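Local coordinates for protein alpha-fucosidase GH29 (Fusarium graminearum, PDB 4PSR) that hydrolyses alpha-L-fucosides as a family GH29 glycosidase, and probably removes alpha-1,6-linked fucose from the core N-acetylglucosamine of glycoproteins, at residues M170-N175 and Q205-K210; N175-F180 and L198-E203; N225-D230 and G240-D245. All coordinates share one frame; numbering follows the deposited sequence. Where two conformers were deposited one is given.

Contact 1. Residues M170-N175 and Q205-K210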
# COMPACT_ATOMS: atom_id res chain seq x y z
N MET A 170 8.31 -9.66 -3.75
CA MET A 170 9.63 -10.02 -4.24
C MET A 170 10.60 -8.89 -3.92
O MET A 170 10.36 -7.75 -4.31
CB MET A 170 9.58 -10.25 -5.74
CG MET A 170 8.69 -11.39 -6.18
SD MET A 170 9.35 -13.02 -5.76
CE MET A 170 10.62 -13.15 -7.04
N HIS A 171 11.68 -9.21 -3.21
CA HIS A 171 12.64 -8.20 -2.79
C HIS A 171 14.08 -8.59 -3.23
O HIS A 171 15.06 -8.31 -2.54
CB HIS A 171 12.63 -7.95 -1.25
CG HIS A 171 11.28 -7.97 -0.58
ND1 HIS A 171 10.89 -6.99 0.31
CD2 HIS A 171 10.26 -8.87 -0.59
CE1 HIS A 171 9.70 -7.29 0.82
NE2 HIS A 171 9.30 -8.43 0.29
N GLN A 172 14.18 -9.21 -4.40
CA GLN A 172 15.41 -9.92 -4.77
C GLN A 172 16.45 -9.06 -5.48
O GLN A 172 17.56 -9.53 -5.73
CB GLN A 172 15.10 -11.23 -5.50
CG GLN A 172 14.85 -11.19 -7.00
CD GLN A 172 13.52 -10.63 -7.45
OE1 GLN A 172 12.83 -9.93 -6.69
NE2 GLN A 172 13.14 -10.91 -8.70
N ALA A 173 16.14 -7.79 -5.74
CA ALA A 173 17.15 -6.88 -6.31
C ALA A 173 18.22 -6.49 -5.32
O ALA A 173 19.42 -6.46 -5.68
CB ALA A 173 16.49 -5.64 -6.84
N TYR A 174 17.88 -6.17 -4.07
CA TYR A 174 18.90 -5.68 -3.15
C TYR A 174 19.86 -6.79 -2.73
O TYR A 174 21.00 -6.54 -2.30
CB TYR A 174 18.25 -4.98 -1.95
CG TYR A 174 19.19 -4.34 -0.97
CD1 TYR A 174 20.30 -3.60 -1.40
CD2 TYR A 174 18.94 -4.39 0.39
CE1 TYR A 174 21.13 -3.00 -0.49
CE2 TYR A 174 19.78 -3.79 1.31
CZ TYR A 174 20.87 -3.08 0.87
OH TYR A 174 21.68 -2.50 1.83
N ASN A 175 19.43 -8.04 -2.92
CA ASN A 175 20.28 -9.19 -2.66
C ASN A 175 21.71 -9.07 -3.22
O ASN A 175 22.66 -9.45 -2.52
CB ASN A 175 19.60 -10.46 -3.21
CG ASN A 175 20.48 -11.67 -3.15
OD1 ASN A 175 21.07 -12.06 -4.17
ND2 ASN A 175 20.62 -12.27 -1.97
N GLN A 205 20.22 -11.53 -14.81
CA GLN A 205 19.45 -12.59 -15.43
C GLN A 205 18.64 -13.38 -14.39
O GLN A 205 17.47 -13.72 -14.66
CB GLN A 205 20.38 -13.54 -16.22
CG GLN A 205 19.64 -14.67 -16.92
CD GLN A 205 18.82 -14.16 -18.10
OE1 GLN A 205 19.36 -13.54 -19.01
NE2 GLN A 205 17.52 -14.44 -18.10
N LEU A 206 19.25 -13.67 -13.25
CA LEU A 206 18.60 -14.41 -12.17
C LEU A 206 17.44 -13.60 -11.60
O LEU A 206 16.40 -14.20 -11.22
CB LEU A 206 19.63 -14.79 -11.09
CG LEU A 206 19.10 -15.59 -9.91
CD1 LEU A 206 18.56 -16.95 -10.37
CD2 LEU A 206 20.19 -15.80 -8.87
N TRP A 207 17.54 -12.28 -11.55
CA TRP A 207 16.43 -11.45 -11.06
C TRP A 207 15.19 -11.70 -11.89
O TRP A 207 14.08 -11.92 -11.36
CB TRP A 207 16.83 -9.97 -11.10
CG TRP A 207 15.73 -9.03 -10.67
CD1 TRP A 207 15.48 -8.58 -9.40
CD2 TRP A 207 14.74 -8.43 -11.51
NE1 TRP A 207 14.37 -7.74 -9.41
CE2 TRP A 207 13.89 -7.64 -10.68
CE3 TRP A 207 14.48 -8.49 -12.88
CZ2 TRP A 207 12.83 -6.90 -11.20
CZ3 TRP A 207 13.41 -7.76 -13.39
CH2 TRP A 207 12.59 -6.97 -12.54
N PHE A 208 15.37 -11.67 -13.21
CA PHE A 208 14.30 -11.95 -14.15
C PHE A 208 13.83 -13.41 -14.08
O PHE A 208 12.61 -13.67 -14.01
CB PHE A 208 14.70 -11.63 -15.59
CG PHE A 208 13.72 -12.12 -16.60
CD1 PHE A 208 12.62 -11.36 -16.95
CD2 PHE A 208 13.86 -13.37 -17.18
CE1 PHE A 208 11.68 -11.83 -17.86
CE2 PHE A 208 12.92 -13.82 -18.09
CZ PHE A 208 11.83 -13.05 -18.42
N ASP A 209 14.77 -14.35 -14.05
CA ASP A 209 14.41 -15.77 -14.07
C ASP A 209 13.60 -16.14 -12.82
O ASP A 209 12.68 -16.96 -12.88
CB ASP A 209 15.64 -16.66 -14.16
CG ASP A 209 16.33 -16.61 -15.52
OD1 ASP A 209 15.71 -16.16 -16.49
OD2 ASP A 209 17.47 -17.09 -15.60
N LYS A 210 13.94 -15.55 -11.67
CA LYS A 210 13.18 -15.77 -10.45
C LYS A 210 11.73 -15.29 -10.61
O LYS A 210 10.75 -16.00 -10.28
CB LYS A 210 13.86 -15.09 -9.26
CG LYS A 210 15.06 -15.83 -8.72
CD LYS A 210 15.86 -14.97 -7.75
CE LYS A 210 16.91 -15.77 -7.00
NZ LYS A 210 17.55 -14.90 -5.98
O HOH W 1 12.10 -7.35 -7.42
O HOH W 2 18.23 -12.16 -6.66
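The carboxamide of Gln172 lies flat over one face of the Trp207 indole. The two planes are only 13° apart, and NE2 sits 3.3 Å above the ring plane, offset toward its rim. The pyrrole side takes the contact, with Gln172 CD 3.4 Å from Trp207 CD1. A bend at chi2 (-74°) helps fold the amide over the ring. From above the ring, Gln172 NE2 donates to Trp207 O of the helix backbone at 3.0 Å, with an N-H...O angle of 141°, and the acceptor lies near the amide plane. One tryptophan thus meets the same amide with its ring and its carbonyl. A water accepts a hydrogen bond from Trp207 NE1 and donates one to Gln172 OE1, so both ends of the amide are held.

Met170 ends strand 165-170 of the TIM barrel and the loop runs on from it; helix 200-218 packs outside the barrel. Ala173 meets the indole at its edge, with its backbone N near the ring plane and CB 3.9 Å from Trp207 NE1. Lys210 runs past Gln172 in the opposite direction, extended beyond CG, and its CD is 4.0 Å from Gln172 CG. Its ammonium forms a salt bridge with Glu125. NZ also donates to a second water, which in turn donates to Gln172 O at 2.9 Å. At the base of Lys210, the methyl CE of Met170 comes within 4.3 Å of Lys210 C.

Contact 2. Residues N175-F180 and L198-E203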
# COMPACT_ATOMS: atom_id res chain seq x y z
N ASN A 175 19.43 -8.04 -2.92
CA ASN A 175 20.28 -9.19 -2.66
C ASN A 175 21.71 -9.07 -3.22
O ASN A 175 22.66 -9.45 -2.52
CB ASN A 175 19.60 -10.46 -3.21
CG ASN A 175 20.48 -11.67 -3.15
OD1 ASN A 175 21.07 -12.06 -4.17
ND2 ASN A 175 20.62 -12.27 -1.97
N TYR A 176 21.83 -8.57 -4.44
CA TYR A 176 23.13 -8.44 -5.09
C TYR A 176 23.55 -7.01 -5.26
O TYR A 176 24.52 -6.74 -6.00
CB TYR A 176 23.15 -9.18 -6.43
CG TYR A 176 22.20 -8.70 -7.52
CD1 TYR A 176 20.88 -9.17 -7.60
CD2 TYR A 176 22.65 -7.85 -8.55
CE1 TYR A 176 20.06 -8.79 -8.61
CE2 TYR A 176 21.80 -7.44 -9.57
CZ TYR A 176 20.51 -7.94 -9.61
OH TYR A 176 19.66 -7.58 -10.63
N ASN A 177 22.82 -6.08 -4.62
CA ASN A 177 23.13 -4.64 -4.68
C ASN A 177 23.52 -4.10 -3.32
O ASN A 177 23.46 -2.90 -3.10
CB ASN A 177 21.96 -3.84 -5.29
CG ASN A 177 21.96 -3.88 -6.79
OD1 ASN A 177 22.80 -3.21 -7.43
ND2 ASN A 177 21.04 -4.60 -7.38
N GLY A 178 23.94 -4.97 -2.41
CA GLY A 178 24.53 -4.55 -1.16
C GLY A 178 24.04 -5.24 0.09
O GLY A 178 24.72 -5.20 1.11
N PHE A 179 22.89 -5.90 0.05
CA PHE A 179 22.36 -6.50 1.28
C PHE A 179 23.40 -7.33 2.02
O PHE A 179 23.54 -7.23 3.23
CB PHE A 179 21.16 -7.38 0.95
CG PHE A 179 20.40 -7.92 2.15
CD1 PHE A 179 19.63 -7.09 2.95
CD2 PHE A 179 20.44 -9.27 2.44
CE1 PHE A 179 18.90 -7.59 4.03
CE2 PHE A 179 19.71 -9.77 3.52
CZ PHE A 179 18.96 -8.93 4.30
N PHE A 180 24.09 -8.19 1.27
CA PHE A 180 25.07 -9.09 1.86
C PHE A 180 26.52 -8.54 1.74
O PHE A 180 27.47 -9.30 1.69
CB PHE A 180 24.97 -10.46 1.20
CG PHE A 180 23.83 -11.33 1.72
CD1 PHE A 180 23.73 -11.62 3.07
CD2 PHE A 180 22.92 -11.93 0.83
CE1 PHE A 180 22.72 -12.47 3.56
CE2 PHE A 180 21.92 -12.80 1.33
CZ PHE A 180 21.83 -13.06 2.66
N LEU A 198 27.51 -13.60 -7.50
CA LEU A 198 27.74 -14.05 -8.86
C LEU A 198 28.09 -12.85 -9.73
O LEU A 198 27.86 -11.71 -9.33
CB LEU A 198 26.49 -14.74 -9.43
CG LEU A 198 26.04 -16.02 -8.74
CD1 LEU A 198 24.65 -16.41 -9.22
CD2 LEU A 198 27.03 -17.13 -9.01
N PRO A 199 28.61 -13.08 -10.94
CA PRO A 199 28.82 -11.94 -11.84
C PRO A 199 27.54 -11.17 -12.06
O PRO A 199 26.44 -11.75 -12.08
CB PRO A 199 29.30 -12.62 -13.12
CG PRO A 199 30.00 -13.88 -12.64
CD PRO A 199 29.11 -14.35 -11.51
N ARG A 200 27.61 -9.85 -12.25
CA ARG A 200 26.39 -9.03 -12.32
C ARG A 200 25.48 -9.41 -13.49
O ARG A 200 24.26 -9.35 -13.35
CB ARG A 200 26.68 -7.51 -12.34
CG ARG A 200 25.40 -6.64 -12.38
CD ARG A 200 25.65 -5.18 -12.00
NE ARG A 200 26.16 -5.06 -10.63
CZ ARG A 200 25.43 -4.78 -9.56
NH1 ARG A 200 26.01 -4.73 -8.36
NH2 ARG A 200 24.14 -4.54 -9.66
N ASP A 201 26.03 -9.80 -14.64
CA ASP A 201 25.16 -10.18 -15.75
C ASP A 201 24.33 -11.40 -15.37
O ASP A 201 23.15 -11.52 -15.75
CB ASP A 201 25.93 -10.35 -17.08
CG ASP A 201 26.73 -11.65 -17.14
OD1 ASP A 201 27.44 -11.99 -16.18
OD2 ASP A 201 26.66 -12.32 -18.19
N GLU A 202 24.93 -12.29 -14.58
CA GLU A 202 24.24 -13.49 -14.13
C GLU A 202 23.21 -13.12 -13.08
O GLU A 202 22.11 -13.70 -13.07
CB GLU A 202 25.23 -14.49 -13.56
CG GLU A 202 26.12 -15.09 -14.64
CD GLU A 202 27.14 -16.07 -14.11
OE1 GLU A 202 26.92 -16.64 -13.01
OE2 GLU A 202 28.16 -16.27 -14.83
N GLU A 203 23.52 -12.16 -12.21
CA GLU A 203 22.58 -11.73 -11.17
C GLU A 203 21.38 -11.04 -11.81
O GLU A 203 20.24 -11.27 -11.38
CB GLU A 203 23.22 -10.77 -10.14
CG GLU A 203 24.30 -11.40 -9.26
CD GLU A 203 23.81 -12.29 -8.16
OE1 GLU A 203 22.57 -12.50 -8.05
OE2 GLU A 203 24.66 -12.80 -7.37
O HOH W 3 21.73 -13.80 -6.07
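Tyr176 lays one ring face over the side chain of Glu203. This is a CH-pi contact: Glu203 CB is 3.5 Å from the centroid of the Tyr176 ring and 15° off its normal. The two side chains run in opposite directions. The bend at chi2 of Glu203 folds its carboxylate back beside Tyr176 CB, 3.6 Å from Glu203 CD. Carboxylate and ring planes are 13° apart. Glu203 OE2 accepts from Leu198 N at 3.0 Å, which ties the carboxylate to the chain just before its own helix. A water lies between Glu203 OE1 and Asn175 OD1. Asn175 ND2 is hydrogen-bonded to Leu194 O. The phenol OH of Tyr176 is hydrogen-bonded to Asp204.

On the opposite ring face lies Asn177 ND2, 3.7 Å above the plane and toward the rim. Arg200 has two conformers; in one, Arg200 NH2 donates to Asn177 OD1 at 2.9 Å and 157°. The bond lies near the guanidinium plane but meets the oxygen from above the carbonyl plane. Arg200 is partly exposed, while Tyr176 and Glu203 are buried. The contact joins the short, weakly bonded helical turn 175-179 to the first turn of helix 200-218, within the long connection that follows strand 165-170 of the TIM barrel.

Contact 3. Residues N225-D230 and G240-D245. With FUL (beta-L-fucopyranose), chain M; MAN (alpha-D-mannopyranose), chain D.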
# COMPACT_ATOMS: atom_id res chain seq x y z
N ASN A 225 7.16 -5.38 -5.72
CA ASN A 225 8.62 -5.30 -5.81
C ASN A 225 9.20 -4.34 -4.81
O ASN A 225 8.65 -3.24 -4.61
CB ASN A 225 9.09 -4.84 -7.19
CG ASN A 225 8.80 -5.84 -8.26
OD1 ASN A 225 9.66 -6.70 -8.56
ND2 ASN A 225 7.63 -5.73 -8.88
N ASP A 226 10.34 -4.68 -4.23
CA ASP A 226 11.08 -3.77 -3.37
C ASP A 226 12.09 -2.95 -4.18
O ASP A 226 12.20 -3.11 -5.38
CB ASP A 226 11.77 -4.55 -2.23
CG ASP A 226 11.88 -3.77 -0.95
OD1 ASP A 226 11.69 -2.51 -1.00
OD2 ASP A 226 12.14 -4.37 0.10
N PHE A 227 12.80 -2.09 -3.46
CA PHE A 227 13.72 -1.10 -4.04
C PHE A 227 14.96 -1.74 -4.66
O PHE A 227 15.12 -2.96 -4.64
CB PHE A 227 14.14 -0.08 -2.96
CG PHE A 227 15.22 -0.56 -2.04
CD1 PHE A 227 16.52 -0.09 -2.17
CD2 PHE A 227 14.97 -1.48 -1.04
CE1 PHE A 227 17.54 -0.53 -1.33
CE2 PHE A 227 15.99 -1.92 -0.19
CZ PHE A 227 17.28 -1.44 -0.34
N SER A 228 15.84 -0.90 -5.20
CA SER A 228 17.06 -1.30 -5.93
C SER A 228 16.72 -1.80 -7.34
O SER A 228 17.52 -2.51 -7.95
CB SER A 228 17.92 -2.29 -5.16
OG SER A 228 19.22 -2.35 -5.77
N LEU A 229 15.56 -1.40 -7.87
CA LEU A 229 15.28 -1.59 -9.28
C LEU A 229 16.07 -0.53 -10.11
O LEU A 229 16.71 -0.88 -11.12
CB LEU A 229 13.76 -1.51 -9.58
CG LEU A 229 12.89 -2.54 -8.81
CD1 LEU A 229 11.47 -2.36 -9.24
CD2 LEU A 229 13.35 -3.97 -9.06
N ASP A 230 15.98 0.73 -9.68
CA ASP A 230 16.86 1.82 -10.17
C ASP A 230 16.75 2.92 -9.14
O ASP A 230 16.02 3.91 -9.35
CB ASP A 230 16.48 2.29 -11.57
CG ASP A 230 17.47 3.33 -12.15
OD1 ASP A 230 18.55 3.50 -11.53
OD2 ASP A 230 17.11 3.93 -13.21
N GLY A 240 28.06 0.40 -6.07
CA GLY A 240 27.22 -0.22 -7.07
C GLY A 240 26.07 0.70 -7.44
O GLY A 240 25.84 1.71 -6.78
N PRO A 241 25.35 0.34 -8.51
CA PRO A 241 24.29 1.19 -9.06
C PRO A 241 22.97 1.12 -8.30
O PRO A 241 22.11 1.94 -8.59
CB PRO A 241 24.11 0.64 -10.47
CG PRO A 241 24.48 -0.78 -10.38
CD PRO A 241 25.59 -0.85 -9.35
N CYS A 242 22.82 0.18 -7.37
CA CYS A 242 21.56 0.06 -6.62
C CYS A 242 20.43 -0.08 -7.63
O CYS A 242 19.42 0.65 -7.60
CB CYS A 242 21.36 1.29 -5.69
SG CYS A 242 20.25 1.01 -4.29
N ALA A 243 20.62 -1.01 -8.56
CA ALA A 243 19.76 -1.17 -9.70
C ALA A 243 19.79 -2.56 -10.28
O ALA A 243 20.75 -3.31 -10.07
CB ALA A 243 20.16 -0.14 -10.82
N VAL A 244 18.77 -2.84 -11.07
CA VAL A 244 18.67 -4.01 -11.95
C VAL A 244 18.85 -3.53 -13.39
O VAL A 244 18.37 -2.47 -13.78
CB VAL A 244 17.28 -4.74 -11.79
CG1 VAL A 244 17.13 -5.86 -12.82
CG2 VAL A 244 17.10 -5.25 -10.37
N ASP A 245 19.57 -4.30 -14.18
CA ASP A 245 19.70 -3.97 -15.59
C ASP A 245 18.36 -3.57 -16.24
O ASP A 245 17.33 -4.27 -16.10
CB ASP A 245 20.31 -5.15 -16.31
CG ASP A 245 20.47 -4.89 -17.77
OD1 ASP A 245 21.39 -4.12 -18.11
OD2 ASP A 245 19.66 -5.43 -18.55
C1 FUL M . 11.86 -2.47 2.78
C2 FUL M . 12.65 -3.71 3.11
O2 FUL M . 14.06 -3.46 3.18
C3 FUL M . 12.13 -4.19 4.44
O3 FUL M . 12.88 -5.31 4.85
C4 FUL M . 10.67 -4.54 4.26
O4 FUL M . 10.56 -5.63 3.35
C5 FUL M . 9.93 -3.31 3.74
C6 FUL M . 8.47 -3.59 3.45
O5 FUL M . 10.50 -2.79 2.55
O1 FUL M . 12.36 -1.93 1.58
C1 MAN D . 21.76 6.97 -15.61
C2 MAN D . 20.82 5.80 -15.82
C3 MAN D . 19.88 5.65 -14.63
C4 MAN D . 20.62 5.66 -13.30
C5 MAN D . 21.62 6.83 -13.24
C6 MAN D . 22.56 6.79 -12.01
O2 MAN D . 21.55 4.58 -15.89
O3 MAN D . 19.14 4.46 -14.76
O4 MAN D . 19.67 5.86 -12.26
O5 MAN D . 22.46 6.80 -14.41
O6 MAN D . 23.12 5.48 -11.89
O HOH W 4 21.52 3.27 -10.97
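The loop after strand 222-225 carries part of the fucose site, and this contact closes that loop on itself. Asp226 OD1 accepts from O1 of the bound beta-L-fucose at 2.7 Å. The same oxygen takes the backbone N-H of Phe227 and forms a salt bridge with Lys272. The Phe227 ring lies close to the sugar O1. At its edge it meets Cys242 SG, 4.3 Å from Phe227 CE1, in a sulfur-aromatic contact. Cys242 is also fixed by its disulfide to Cys235.

Asp230 and Ala243 form a single beta bridge in this long loop of the TIM barrel. Val244 N donates to Leu229 O at 2.8 Å and 173°. The bond is nearly straight at the hydrogen, though the donor stands above the carbonyl plane. Ser228 OG, turned away from its own backbone N (chi1 -165°), packs 3.2 Å from Cys242 C. Leu229 and Val244 point the same way, side by side, with CD2 and CG2 4.2 Å apart. Asp230 faces a glycan mannose: OD2 accepts from O3 at 2.6 Å and OD1 from O4 at 2.7 Å. A water donates to Asp230 OD1 and Pro241 O and also bonds to O6 of this mannose.

In the fold
All three contacts lie on the same side of the chain's centre, in its TIM-barrel part, with centres about 9 to 10 Å apart. Contacts 1 and 2 share Asn175 and helix 200-218, and contact 2 is nested inside the loop that contact 1 closes. Contact 3 follows in series. Contact 1 is buried, while contacts 2 and 3 each include one partly exposed residue, Arg200 and Ala243. Contact 1 relies on amide-on-indole packing and bridging waters, contact 2 on CH-pi packing and an arginine bond of one conformer, contact 3 on backbone pairing and sugar bonds. His171 ND1 is hydrogen-bonded to Asp226 OD2, joining contact 1 to the fucose-binding loop, and Asn177 ND2 to Ala243 O, joining contacts 2 and 3.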